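PDB 4HA6: pyridoxine 4-oxidase from Mesorhizobium loti, which oxidises the 4-hydroxymethyl group of pyridoxine to the aldehyde pyridoxal, using a bound FAD and molecular oxygen, as an enzyme of the GMC oxidoreductase family. Local coordinates for residues A72-A76 / I384-Y388; M177-N183 / S314-M320; Q290-A296 / S440-H446; L359-T363 / R397-L402. All coordinates share one frame; numbering follows the deposited sequence.

Contact 1 of 4, residues A72-A76 / I384-Y388; sequences AHHWA and IDPAY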
# COMPACT_ATOMS: atom_id res chain seq x y z
N ALA A 72 -4.12 -2.43 19.88
CA ALA A 72 -4.89 -2.76 18.68
C ALA A 72 -4.74 -1.57 17.75
O ALA A 72 -4.57 -0.44 18.20
CB ALA A 72 -6.36 -2.98 19.04
N HIS A 73 -4.82 -1.80 16.45
CA HIS A 73 -4.51 -0.74 15.51
C HIS A 73 -5.68 -0.46 14.58
O HIS A 73 -6.47 -1.35 14.27
CB HIS A 73 -3.30 -1.16 14.67
CG HIS A 73 -2.05 -1.36 15.47
ND1 HIS A 73 -1.00 -0.47 15.43
CD2 HIS A 73 -1.68 -2.35 16.32
CE1 HIS A 73 -0.04 -0.90 16.24
NE2 HIS A 73 -0.43 -2.04 16.78
N HIS A 74 -5.79 0.78 14.13
CA HIS A 74 -6.84 1.14 13.18
C HIS A 74 -6.28 1.13 11.77
O HIS A 74 -5.24 1.73 11.52
CB HIS A 74 -7.44 2.50 13.53
CG HIS A 74 -8.51 2.43 14.57
ND1 HIS A 74 -9.85 2.59 14.26
CD2 HIS A 74 -8.46 2.20 15.90
CE1 HIS A 74 -10.57 2.47 15.36
NE2 HIS A 74 -9.75 2.22 16.37
N TRP A 75 -6.96 0.44 10.86
CA TRP A 75 -6.51 0.34 9.46
C TRP A 75 -7.47 1.05 8.51
O TRP A 75 -8.49 0.49 8.10
CB TRP A 75 -6.36 -1.12 9.04
CG TRP A 75 -5.06 -1.78 9.50
CD1 TRP A 75 -4.17 -1.31 10.44
CD2 TRP A 75 -4.48 -3.00 9.00
NE1 TRP A 75 -3.10 -2.17 10.56
CE2 TRP A 75 -3.27 -3.22 9.69
CE3 TRP A 75 -4.89 -3.94 8.03
CZ2 TRP A 75 -2.46 -4.34 9.45
CZ3 TRP A 75 -4.09 -5.05 7.79
CH2 TRP A 75 -2.88 -5.24 8.50
N ALA A 76 -7.13 2.28 8.14
CA ALA A 76 -7.93 3.06 7.19
C ALA A 76 -7.89 2.41 5.81
O ALA A 76 -6.84 1.98 5.35
CB ALA A 76 -7.41 4.50 7.10
N ILE A 384 -8.24 -9.60 12.08
CA ILE A 384 -6.99 -9.19 11.44
C ILE A 384 -5.86 -9.21 12.46
O ILE A 384 -5.86 -8.41 13.42
CB ILE A 384 -7.11 -7.76 10.87
CG1 ILE A 384 -8.22 -7.69 9.81
CG2 ILE A 384 -5.77 -7.29 10.29
CD1 ILE A 384 -8.75 -6.27 9.58
N ASP A 385 -4.91 -10.12 12.27
CA ASP A 385 -3.75 -10.20 13.15
C ASP A 385 -2.49 -9.99 12.34
O ASP A 385 -1.95 -10.94 11.81
CB ASP A 385 -3.68 -11.56 13.85
CG ASP A 385 -2.38 -11.76 14.63
OD1 ASP A 385 -2.01 -12.92 14.90
OD2 ASP A 385 -1.73 -10.75 14.98
N PRO A 386 -2.00 -8.73 12.26
CA PRO A 386 -0.81 -8.45 11.47
C PRO A 386 0.46 -9.08 12.07
O PRO A 386 1.47 -9.07 11.37
CB PRO A 386 -0.71 -6.92 11.49
CG PRO A 386 -1.53 -6.49 12.68
CD PRO A 386 -2.62 -7.50 12.79
N ALA A 387 0.40 -9.58 13.31
CA ALA A 387 1.57 -10.16 13.99
C ALA A 387 2.75 -9.20 14.04
O ALA A 387 3.90 -9.58 13.78
CB ALA A 387 2.00 -11.48 13.34
N TYR A 388 2.46 -7.94 14.36
CA TYR A 388 3.50 -6.91 14.34
C TYR A 388 4.63 -7.26 15.31
O TYR A 388 4.39 -7.72 16.44
CB TYR A 388 2.91 -5.55 14.72
CG TYR A 388 2.08 -4.83 13.68
CD1 TYR A 388 0.95 -4.11 14.06
CD2 TYR A 388 2.44 -4.81 12.32
CE1 TYR A 388 0.19 -3.41 13.15
CE2 TYR A 388 1.66 -4.11 11.38
CZ TYR A 388 0.54 -3.41 11.82
OH TYR A 388 -0.26 -2.70 10.95

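Contact 2 of 4, residues M177-N183 / S314-M320; sequences MIGVTPN and SESMAYM. With PXM (4-(aminomethyl)-5-(hydroxymethyl)-2-methylpyridin-3-ol), chain J.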
# COMPACT_ATOMS: atom_id res chain seq x y z
N MET A 177 17.58 3.04 -4.50
CA MET A 177 16.57 3.53 -3.56
C MET A 177 17.17 4.04 -2.24
O MET A 177 16.58 4.89 -1.56
CB MET A 177 15.52 2.42 -3.34
CG MET A 177 14.43 2.74 -2.35
SD MET A 177 13.04 1.60 -2.60
CE MET A 177 11.88 2.23 -1.38
N ILE A 178 18.37 3.56 -1.91
CA ILE A 178 19.08 4.06 -0.73
C ILE A 178 19.70 5.41 -1.05
O ILE A 178 20.41 5.55 -2.04
CB ILE A 178 20.21 3.10 -0.29
CG1 ILE A 178 19.64 1.90 0.46
CG2 ILE A 178 21.22 3.81 0.59
CD1 ILE A 178 20.69 0.91 0.88
N GLY A 179 19.43 6.41 -0.20
CA GLY A 179 19.96 7.75 -0.42
C GLY A 179 19.06 8.78 0.23
O GLY A 179 18.24 8.42 1.08
N VAL A 180 19.22 10.05 -0.14
CA VAL A 180 18.36 11.11 0.37
C VAL A 180 17.70 11.85 -0.79
O VAL A 180 18.34 12.06 -1.83
CB VAL A 180 19.11 12.10 1.30
CG1 VAL A 180 19.52 11.42 2.60
CG2 VAL A 180 20.32 12.70 0.60
N THR A 181 16.42 12.22 -0.64
CA THR A 181 15.65 12.83 -1.72
C THR A 181 14.26 13.17 -1.19
O THR A 181 13.74 12.48 -0.31
CB THR A 181 15.51 11.87 -2.95
OG1 THR A 181 14.75 12.49 -4.00
CG2 THR A 181 14.84 10.57 -2.56
N PRO A 182 13.66 14.25 -1.72
CA PRO A 182 12.22 14.42 -1.47
C PRO A 182 11.47 13.25 -2.10
O PRO A 182 11.89 12.78 -3.16
CB PRO A 182 11.87 15.70 -2.23
CG PRO A 182 13.17 16.42 -2.43
CD PRO A 182 14.22 15.35 -2.53
N ASN A 183 10.39 12.79 -1.46
CA ASN A 183 9.55 11.75 -2.07
C ASN A 183 8.95 12.24 -3.38
O ASN A 183 8.49 13.38 -3.46
CB ASN A 183 8.41 11.37 -1.13
CG ASN A 183 8.90 10.91 0.23
OD1 ASN A 183 10.01 10.40 0.35
ND2 ASN A 183 8.08 11.09 1.26
N SER A 314 4.71 14.37 5.05
CA SER A 314 5.79 13.39 5.14
C SER A 314 6.57 13.44 3.83
O SER A 314 6.28 12.69 2.90
CB SER A 314 5.21 12.00 5.34
OG SER A 314 6.24 11.07 5.59
N GLU A 315 7.55 14.33 3.78
CA GLU A 315 8.10 14.80 2.52
C GLU A 315 9.31 14.02 2.03
O GLU A 315 9.62 14.06 0.84
CB GLU A 315 8.45 16.29 2.62
CG GLU A 315 7.32 17.17 3.12
CD GLU A 315 7.54 18.64 2.82
OE1 GLU A 315 8.68 19.02 2.49
OE2 GLU A 315 6.56 19.42 2.91
N SER A 316 10.00 13.33 2.93
CA SER A 316 11.27 12.69 2.57
C SER A 316 11.58 11.42 3.38
O SER A 316 11.93 11.50 4.56
CB SER A 316 12.41 13.70 2.74
OG SER A 316 13.65 13.16 2.32
N MET A 317 11.43 10.26 2.74
CA MET A 317 11.91 9.00 3.30
C MET A 317 13.36 8.84 2.92
O MET A 317 13.73 9.07 1.76
CB MET A 317 11.17 7.81 2.70
CG MET A 317 9.70 7.77 2.97
SD MET A 317 9.45 7.92 4.72
CE MET A 317 8.77 9.59 4.71
N ALA A 318 14.18 8.43 3.88
CA ALA A 318 15.56 8.05 3.59
C ALA A 318 15.70 6.56 3.86
O ALA A 318 15.72 6.15 5.02
CB ALA A 318 16.52 8.84 4.46
N TYR A 319 15.79 5.76 2.80
CA TYR A 319 16.05 4.33 2.93
C TYR A 319 17.55 4.09 3.02
O TYR A 319 18.34 4.82 2.41
CB TYR A 319 15.46 3.58 1.73
CG TYR A 319 13.98 3.84 1.62
CD1 TYR A 319 13.08 3.08 2.35
CD2 TYR A 319 13.49 4.88 0.84
CE1 TYR A 319 11.72 3.31 2.28
CE2 TYR A 319 12.11 5.14 0.76
CZ TYR A 319 11.24 4.34 1.50
OH TYR A 319 9.87 4.56 1.48
N MET A 320 17.96 3.06 3.76
CA MET A 320 19.38 2.80 3.96
C MET A 320 19.62 1.39 4.50
O MET A 320 18.68 0.66 4.83
CB MET A 320 19.96 3.85 4.93
CG MET A 320 19.34 3.81 6.34
SD MET A 320 19.60 5.30 7.35
CE MET A 320 18.34 6.39 6.70
N1 PXM J . 3.44 8.52 6.37
C2 PXM J . 2.51 7.57 6.42
C2A PXM J . 1.84 7.18 7.70
C3 PXM J . 2.20 6.96 5.22
O3 PXM J . 1.24 5.96 5.21
C4 PXM J . 2.83 7.31 4.01
C5 PXM J . 3.82 8.34 4.04
C5A PXM J . 4.60 8.88 2.85
O5 PXM J . 4.76 8.05 1.75
C6 PXM J . 4.09 8.93 5.28
C4A PXM J . 2.41 6.57 2.77
N4 PXM J . 2.38 5.15 2.92
O HOH W 1 16.17 6.86 0.16
O HOH W 2 15.57 11.06 1.87
O HOH W 3 8.02 15.09 -1.33

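Contact 3 of 4, residues Q290-A296 / S440-H446; sequences QDHLLGA and SVITHHH. With PXM (4-(aminomethyl)-5-(hydroxymethyl)-2-methylpyridin-3-ol), chain J; FAD (flavin-adenine dinucleotide), chain B.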
# COMPACT_ATOMS: atom_id res chain seq x y z
N GLN A 290 1.15 -9.13 5.35
CA GLN A 290 2.27 -8.24 5.71
C GLN A 290 1.84 -6.78 5.74
O GLN A 290 0.88 -6.40 5.08
CB GLN A 290 3.40 -8.39 4.68
CG GLN A 290 4.02 -9.77 4.66
CD GLN A 290 4.71 -10.05 3.35
OE1 GLN A 290 5.74 -9.43 3.04
NE2 GLN A 290 4.13 -10.94 2.54
N ASP A 291 2.58 -5.96 6.48
CA ASP A 291 2.33 -4.52 6.51
C ASP A 291 3.63 -3.85 6.96
O ASP A 291 4.51 -4.51 7.53
CB ASP A 291 1.18 -4.19 7.46
CG ASP A 291 0.88 -2.68 7.56
OD1 ASP A 291 1.08 -1.94 6.55
OD2 ASP A 291 0.44 -2.24 8.65
N HIS A 292 3.76 -2.55 6.68
CA HIS A 292 4.92 -1.79 7.16
C HIS A 292 4.50 -1.08 8.44
O HIS A 292 3.33 -0.72 8.59
CB HIS A 292 5.35 -0.72 6.15
CG HIS A 292 6.23 -1.23 5.04
ND1 HIS A 292 5.96 -0.99 3.71
CD2 HIS A 292 7.39 -1.92 5.07
CE1 HIS A 292 6.90 -1.53 2.96
NE2 HIS A 292 7.79 -2.10 3.76
N LEU A 293 5.45 -0.88 9.35
CA LEU A 293 5.26 -0.04 10.53
C LEU A 293 6.14 1.21 10.45
O LEU A 293 7.23 1.19 9.84
CB LEU A 293 5.62 -0.81 11.80
CG LEU A 293 4.66 -1.91 12.23
CD1 LEU A 293 5.30 -2.79 13.29
CD2 LEU A 293 3.37 -1.27 12.74
N LEU A 294 5.67 2.29 11.07
CA LEU A 294 6.52 3.45 11.33
C LEU A 294 6.46 3.79 12.81
O LEU A 294 5.37 3.83 13.40
CB LEU A 294 6.08 4.66 10.51
CG LEU A 294 6.37 4.58 9.01
CD1 LEU A 294 5.75 5.75 8.26
CD2 LEU A 294 7.87 4.53 8.78
N GLY A 295 7.62 4.04 13.42
CA GLY A 295 7.65 4.48 14.80
C GLY A 295 7.26 5.94 14.87
O GLY A 295 7.88 6.80 14.23
N ALA A 296 6.21 6.23 15.64
CA ALA A 296 5.70 7.59 15.78
C ALA A 296 5.84 8.07 17.22
O ALA A 296 4.91 7.89 18.01
CB ALA A 296 4.23 7.65 15.35
N SER A 440 5.22 2.96 20.24
CA SER A 440 5.21 4.05 19.25
C SER A 440 4.82 3.66 17.82
O SER A 440 4.34 4.50 17.04
CB SER A 440 6.58 4.75 19.23
OG SER A 440 7.55 3.91 18.65
N VAL A 441 5.05 2.40 17.44
CA VAL A 441 4.80 2.01 16.05
C VAL A 441 3.32 2.15 15.64
O VAL A 441 2.41 1.82 16.42
CB VAL A 441 5.32 0.58 15.72
CG1 VAL A 441 6.86 0.54 15.69
CG2 VAL A 441 4.76 -0.46 16.69
N ILE A 442 3.10 2.64 14.42
CA ILE A 442 1.76 2.65 13.82
C ILE A 442 1.86 2.04 12.43
O ILE A 442 2.97 1.90 11.91
CB ILE A 442 1.23 4.09 13.70
CG1 ILE A 442 2.23 4.97 12.97
CG2 ILE A 442 0.91 4.68 15.09
CD1 ILE A 442 1.82 6.43 12.93
N THR A 443 0.72 1.69 11.81
CA THR A 443 0.73 1.16 10.45
C THR A 443 1.18 2.20 9.41
O THR A 443 0.82 3.38 9.49
CB THR A 443 -0.64 0.56 10.02
OG1 THR A 443 -0.59 0.15 8.65
CG2 THR A 443 -1.77 1.56 10.19
N HIS A 444 1.96 1.75 8.42
CA HIS A 444 2.40 2.61 7.33
C HIS A 444 1.38 2.55 6.19
O HIS A 444 1.57 3.20 5.16
CB HIS A 444 3.78 2.15 6.87
CG HIS A 444 4.54 3.15 6.04
ND1 HIS A 444 3.94 4.19 5.36
CD2 HIS A 444 5.87 3.25 5.78
CE1 HIS A 444 4.87 4.88 4.71
NE2 HIS A 444 6.04 4.34 4.95
N HIS A 445 0.33 1.74 6.36
CA HIS A 445 -0.76 1.56 5.47
C HIS A 445 -0.51 0.74 4.25
O HIS A 445 -1.05 1.04 3.24
CB HIS A 445 -1.36 2.90 5.03
CG HIS A 445 -1.86 3.70 6.14
ND1 HIS A 445 -1.18 4.67 6.66
CD2 HIS A 445 -2.95 3.56 6.92
CE1 HIS A 445 -1.82 5.15 7.65
NE2 HIS A 445 -2.89 4.47 7.81
N HIS A 446 0.28 -0.30 4.34
CA HIS A 446 0.65 -1.12 3.19
C HIS A 446 0.29 -2.60 3.35
O HIS A 446 1.17 -3.45 3.14
CB HIS A 446 2.16 -1.01 2.93
CG HIS A 446 2.64 0.40 2.81
ND1 HIS A 446 3.91 0.79 3.20
CD2 HIS A 446 2.03 1.52 2.35
CE1 HIS A 446 4.05 2.09 3.00
NE2 HIS A 446 2.93 2.55 2.47
N1 PXM J . 3.44 8.52 6.37
C2 PXM J . 2.51 7.57 6.42
C2A PXM J . 1.84 7.18 7.70
C3 PXM J . 2.20 6.96 5.22
O3 PXM J . 1.24 5.96 5.21
C4 PXM J . 2.83 7.31 4.01
C5 PXM J . 3.82 8.34 4.04
C5A PXM J . 4.60 8.88 2.85
O5 PXM J . 4.76 8.05 1.75
C6 PXM J . 4.09 8.93 5.28
C4A PXM J . 2.41 6.57 2.77
N4 PXM J . 2.38 5.15 2.92
PA FAD B . -7.75 -0.56 -2.83
O1A FAD B . -7.16 0.61 -3.60
O2A FAD B . -7.92 -0.43 -1.35
O5B FAD B . -9.17 -0.91 -3.52
C5B FAD B . -10.14 -1.79 -2.96
C4B FAD B . -11.48 -1.31 -3.52
O4B FAD B . -12.43 -2.38 -3.60
C3B FAD B . -12.09 -0.24 -2.63
O3B FAD B . -12.54 0.81 -3.50
C2B FAD B . -13.25 -0.93 -1.93
O2B FAD B . -14.32 -0.01 -1.64
C1B FAD B . -13.66 -2.00 -2.94
N9A FAD B . -14.26 -3.23 -2.37
C8A FAD B . -13.82 -3.92 -1.28
N7A FAD B . -14.60 -5.01 -1.07
C5A FAD B . -15.56 -5.05 -2.02
C6A FAD B . -16.70 -5.94 -2.37
N6A FAD B . -16.97 -7.06 -1.63
N1A FAD B . -17.45 -5.60 -3.46
C2A FAD B . -17.18 -4.51 -4.21
N3A FAD B . -16.16 -3.67 -3.94
C4A FAD B . -15.32 -3.88 -2.88
N1 FAD B . 0.78 3.74 -1.01
C2 FAD B . 1.80 4.38 -1.60
O2 FAD B . 2.48 3.77 -2.46
N3 FAD B . 2.15 5.64 -1.27
C4 FAD B . 1.47 6.35 -0.35
O4 FAD B . 1.82 7.53 -0.05
C4X FAD B . 0.33 5.71 0.34
N5 FAD B . -0.39 6.35 1.29
C5X FAD B . -1.44 5.74 1.89
C6 FAD B . -2.18 6.41 2.86
C7 FAD B . -3.27 5.79 3.47
C7M FAD B . -4.07 6.53 4.51
C8 FAD B . -3.65 4.40 3.08
C8M FAD B . -4.82 3.73 3.74
C9 FAD B . -2.91 3.72 2.11
C9A FAD B . -1.82 4.35 1.51
N10 FAD B . -1.07 3.67 0.53
C10 FAD B . 0.01 4.33 -0.07
C1' FAD B . -1.42 2.30 0.15
C2' FAD B . -2.10 2.21 -1.21
O2' FAD B . -3.13 3.21 -1.31
C3' FAD B . -2.71 0.81 -1.31
O3' FAD B . -1.69 -0.15 -1.02
C4' FAD B . -3.30 0.55 -2.68
O4' FAD B . -4.27 1.58 -2.95
C5' FAD B . -3.93 -0.84 -2.77
O5' FAD B . -4.82 -0.85 -3.89
P FAD B . -5.74 -2.14 -4.15
O1P FAD B . -6.30 -2.10 -5.57
O2P FAD B . -5.02 -3.38 -3.67
O3P FAD B . -6.93 -1.91 -3.10

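Contact 4 of 4, residues L359-T363 / R397-L402; sequences LFGIT and RFRRAL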
# COMPACT_ATOMS: atom_id res chain seq x y z
N LEU A 359 10.14 9.73 11.55
CA LEU A 359 9.48 8.45 11.60
C LEU A 359 10.52 7.41 11.22
O LEU A 359 11.41 7.68 10.40
CB LEU A 359 8.29 8.45 10.64
CG LEU A 359 7.37 9.66 10.83
CD1 LEU A 359 6.30 9.71 9.77
CD2 LEU A 359 6.74 9.65 12.23
N PHE A 360 10.45 6.24 11.83
CA PHE A 360 11.49 5.23 11.60
C PHE A 360 10.80 3.89 11.45
O PHE A 360 9.78 3.61 12.14
CB PHE A 360 12.54 5.24 12.73
CG PHE A 360 11.95 5.05 14.11
CD1 PHE A 360 11.54 6.14 14.87
CD2 PHE A 360 11.80 3.76 14.63
CE1 PHE A 360 10.98 5.97 16.14
CE2 PHE A 360 11.24 3.57 15.91
CZ PHE A 360 10.82 4.68 16.66
N GLY A 361 11.30 3.06 10.53
CA GLY A 361 10.62 1.81 10.22
C GLY A 361 11.60 0.79 9.68
O GLY A 361 12.78 1.12 9.48
N ILE A 362 11.14 -0.45 9.47
CA ILE A 362 11.97 -1.45 8.80
C ILE A 362 11.33 -1.74 7.45
O ILE A 362 10.10 -1.65 7.31
CB ILE A 362 12.12 -2.75 9.63
CG1 ILE A 362 10.74 -3.41 9.87
CG2 ILE A 362 12.83 -2.46 10.94
CD1 ILE A 362 10.85 -4.78 10.51
N THR A 363 12.14 -2.08 6.46
CA THR A 363 11.60 -2.10 5.09
C THR A 363 11.08 -3.45 4.64
O THR A 363 10.25 -3.51 3.72
CB THR A 363 12.65 -1.64 4.07
OG1 THR A 363 13.88 -2.32 4.32
CG2 THR A 363 12.86 -0.13 4.18
N ARG A 397 16.13 -5.06 13.90
CA ARG A 397 16.17 -4.06 12.83
C ARG A 397 15.51 -2.72 13.22
O ARG A 397 15.99 -1.65 12.83
CB ARG A 397 15.51 -4.60 11.56
CG ARG A 397 16.34 -5.63 10.81
CD ARG A 397 17.45 -4.93 10.03
NE ARG A 397 18.35 -5.86 9.36
CZ ARG A 397 19.59 -6.12 9.76
NH1 ARG A 397 20.09 -5.52 10.85
NH2 ARG A 397 20.34 -6.97 9.07
N PHE A 398 14.40 -2.77 13.98
CA PHE A 398 13.73 -1.54 14.43
C PHE A 398 14.59 -0.75 15.43
O PHE A 398 14.47 0.47 15.51
CB PHE A 398 12.38 -1.85 15.06
CG PHE A 398 11.20 -1.25 14.32
CD1 PHE A 398 10.99 0.12 14.30
CD2 PHE A 398 10.30 -2.07 13.65
CE1 PHE A 398 9.89 0.67 13.61
CE2 PHE A 398 9.21 -1.54 12.96
CZ PHE A 398 9.00 -0.16 12.94
N ARG A 399 15.41 -1.45 16.21
CA ARG A 399 16.42 -0.79 17.04
C ARG A 399 17.40 -0.05 16.13
O ARG A 399 17.76 1.10 16.39
CB ARG A 399 17.21 -1.79 17.90
CG ARG A 399 16.41 -2.40 19.04
CD ARG A 399 17.28 -3.32 19.88
NE ARG A 399 16.45 -4.36 20.48
CZ ARG A 399 16.82 -5.63 20.64
NH1 ARG A 399 18.04 -6.03 20.27
NH2 ARG A 399 15.98 -6.48 21.20
N ARG A 400 17.83 -0.72 15.06
CA ARG A 400 18.74 -0.08 14.11
C ARG A 400 18.08 1.15 13.50
O ARG A 400 18.73 2.20 13.31
CB ARG A 400 19.19 -1.07 13.02
CG ARG A 400 19.87 -2.36 13.54
CD ARG A 400 21.26 -2.12 14.16
NE ARG A 400 21.19 -1.63 15.54
CZ ARG A 400 20.96 -2.41 16.61
NH1 ARG A 400 20.78 -3.72 16.48
NH2 ARG A 400 20.91 -1.86 17.82
N ALA A 401 16.77 1.06 13.22
CA ALA A 401 16.07 2.18 12.58
C ALA A 401 15.98 3.36 13.54
O ALA A 401 16.28 4.50 13.15
CB ALA A 401 14.67 1.77 12.11
N LEU A 402 15.57 3.09 14.78
CA LEU A 402 15.48 4.14 15.81
C LEU A 402 16.86 4.76 16.00
O LEU A 402 17.00 5.98 16.16
CB LEU A 402 15.07 3.56 17.16
CG LEU A 402 14.21 4.37 18.14
CD1 LEU A 402 14.43 3.90 19.56
CD2 LEU A 402 14.35 5.89 18.03

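Contact 1 of 4, residues A72-A76 / I384-Y388
Two short strands of this GMC oxidoreductase, 74-75 and 383-385, bring their ends together in a buried aromatic cluster close to the FAD. Trp75, His73 and Tyr388 carry most of it. Each strand pairs elsewhere: Trp75 with Tyr60, Asp385 with Ser370, by backbone bonds. No backbone bond joins 72-76 to 384-388, so side chains do all the work.

Tyr388 points an edge at His73 in a T-shaped pair, with ring centroids 4.9 Å apart and planes at 73°. Its CE1 sits over the centre of the imidazole. The hydroxyl of Tyr388 reaches on to the edge of the Trp75 indole. There Trp75 NE1 gives Tyr388 OH a weak hydrogen bond of 2.9 Å, bent to 129° at the hydrogen. CG of Trp75 stands anti to the carbonyl carbon (chi1 -81°), which turns the indole toward 384-388.

The six-membered ring of Trp75 takes the apolar contacts. Ile384 CG2 lies over one face, 3.8 Å from Trp75 CZ3, in a CH-pi contact. Pro386 CB meets Trp75 CZ2 at 3.7 Å and also lies over the Tyr388 ring. Next to the proline in the chain, Asp385 OD2 accepts from Ala387 N at 2.9 Å. This is an Asx turn, in the loop that leads to Tyr388.

His73 NE2 is bonded to Thr68. Tyr388 OH, besides the weak bond from the indole, is also hydrogen-bonded to Asp291 OD2. With the indole N-H and the carboxylate both on it, the buried phenol oxygen probably has little freedom to turn.

Contact 2 of 4, residues M177-N183 / S314-M320
One face of the Tyr319 ring is covered by Met177, whose methyl CE sits over its centre, 3.6 Å from Tyr319 CE2. The sulfur stands farther above the same face, a Met-aromatic contact. With CG anti to the backbone N (chi1 178°) and the chain extended beyond it, Met177 reaches across to the ring. His172 makes an edge-to-face pair with Tyr319.

The side chain of Asn183 makes a polar link. Its OD1 accepts from Met317 N at 2.8 Å in an almost straight bond (173°), the donor tilted slightly from the amide plane. The backbone holds the same residue: Asn183 N gives to Glu315 O at 2.7 Å. An alanine here would lose the OD1 acceptor and is likely to leave Met317 N without its mate.

Ser316 OG bonds to Thr181 O at 2.7 Å, coming from above the carbonyl plane. At the other end, Gly179 N donates to Tyr319 O at 3.2 Å. Gly179 has backbone angles at which a CB would jam against the preceding carbonyl.

Water fills in between. One molecule links Met177 O and Gly179 O to Tyr319 N. A second joins Thr181 N to Met317 O, and a third joins Asn183 O to Glu315 O.

This is an irregular loop laid along strand 314-320 of the antiparallel sheet in the substrate-binding region. Ser314, at the strand's start, lines the pyridoxamine pocket, with OG 3.0 Å from C6 of the ligand.

Contact 3 of 4, residues Q290-A296 / S440-H446
His446 and His292 meet rim to rim beside the bound pyridoxamine, with ND1 of each 2.8 Å apart in a hydrogen bond that either could donate. The far nitrogen, His446 NE2, lies 2.7 Å from the ligand amine N4. His444 O accepts from the ligand O3 and N4, and His445 ND1 donates to O3. The ring of His445 also has the flavin C7 methyl over one face. Leu294 CD1 lies over the centre of the His444 ring, 3.5 Å from His444 CD2, in a CH-pi contact.

The next shell fixes these histidines. His444 N donates to His292 O at 2.8 Å. Asp291 uses both oxygens: OD1 takes His446 N at 2.9 Å, while the syn lone pair of OD2 takes Thr443 OG1 at 2.6 Å. CG anti to N (chi1 179°) carries the carboxylate across to the other segment. Thr443 OG1 in turn accepts from His445 N, an ST turn. Tyr388 also bonds OD2, and Thr363 O bonds His292 NE2. With an alanine at Asp291, His446 N, Thr443 OG1 and Tyr388 OH are likely to be left without this partner, and the histidine turn could shift.

Farther out, antiparallel strands 293-295 and 441-443 pair Leu294 with Ile442 through two backbone bonds. Ala296 N adds one to Ser440 O.

A carboxylate, a threonine and a sheet thus set the backbone of three consecutive histidines, which turn their rings and the His444 carbonyl to the bound pyridoxamine, and the His445 ring also to the flavin.

Contact 4 of 4, residues L359-T363 / R397-L402
Aromatic contacts come first. Phe360 and Phe398 meet rim to rim, their planes at 80° and centroids 6.0 Å apart, with Phe360 CD2 3.7 Å from Phe398 CD1. Neither ring lies over the face of the other. One face of Phe360 is covered instead by Leu402, whose CG approaches Phe360 CZ to 3.7 Å. Leu402 runs alongside Phe360 and points the same way. Phe360 holds CG between its backbone N and carbonyl carbon (chi1 56°), and this places the ring beside Leu402.

Aliphatic contacts follow at the other end. Ile362 CG2 fits against the start of the helix segment, 3.5 Å from Arg397 CB, and also touches Phe398 CD2. Only the first part of Arg397 takes part. Its chain bends at chi2 and leads the guanidinium away.

Side chains also rest on backbone. Ala401 CB lies 3.3 Å from Gly361 O. Phe360 O lies at the edge of the Phe398 ring, 3.3 Å from Phe398 CE1, while Gly361 CA packs obliquely against the same ring. The axes of 359-362 and 397-402 come within 7.1 Å, their N-to-C directions at 152°. The small Gly361 and Ala401 are consistent with so close an approach.

Helix 430-440 adds Phe436 to Phe360, Ile437 to Phe398 and Met433 to Leu402. Helix 392-409 thus meets strand 355-362 here by van der Waals contact, mostly apolar, with no hydrogen bond between the segments.

How the contacts relate
All four contacts are buried; contact 3 lies nearest the chain's centre and contact 4 farthest. Contacts 2, 3 and 4 reach the same antiparallel sheet. Strands 293-302 and 355-362 are neighbours in it, and Gly295 N meets Phe360 O at 2.6 Å, a probable hydrogen bond. Contact 1 joins contact 3 through Tyr388 and Asp291. Contacts 2 and 3 both touch the pyridoxamine, and their segments alternate along the chain. Chemistry follows place. Around the ligand, contact 3 is polar and rich in histidine. Contact 2 joins a loop to a strand by backbone and side-chain hydrogen bonds with bridging waters. Contact 1 is a mostly aromatic cluster, and contact 4 a mainly apolar strand-helix interface away from the annotated sites.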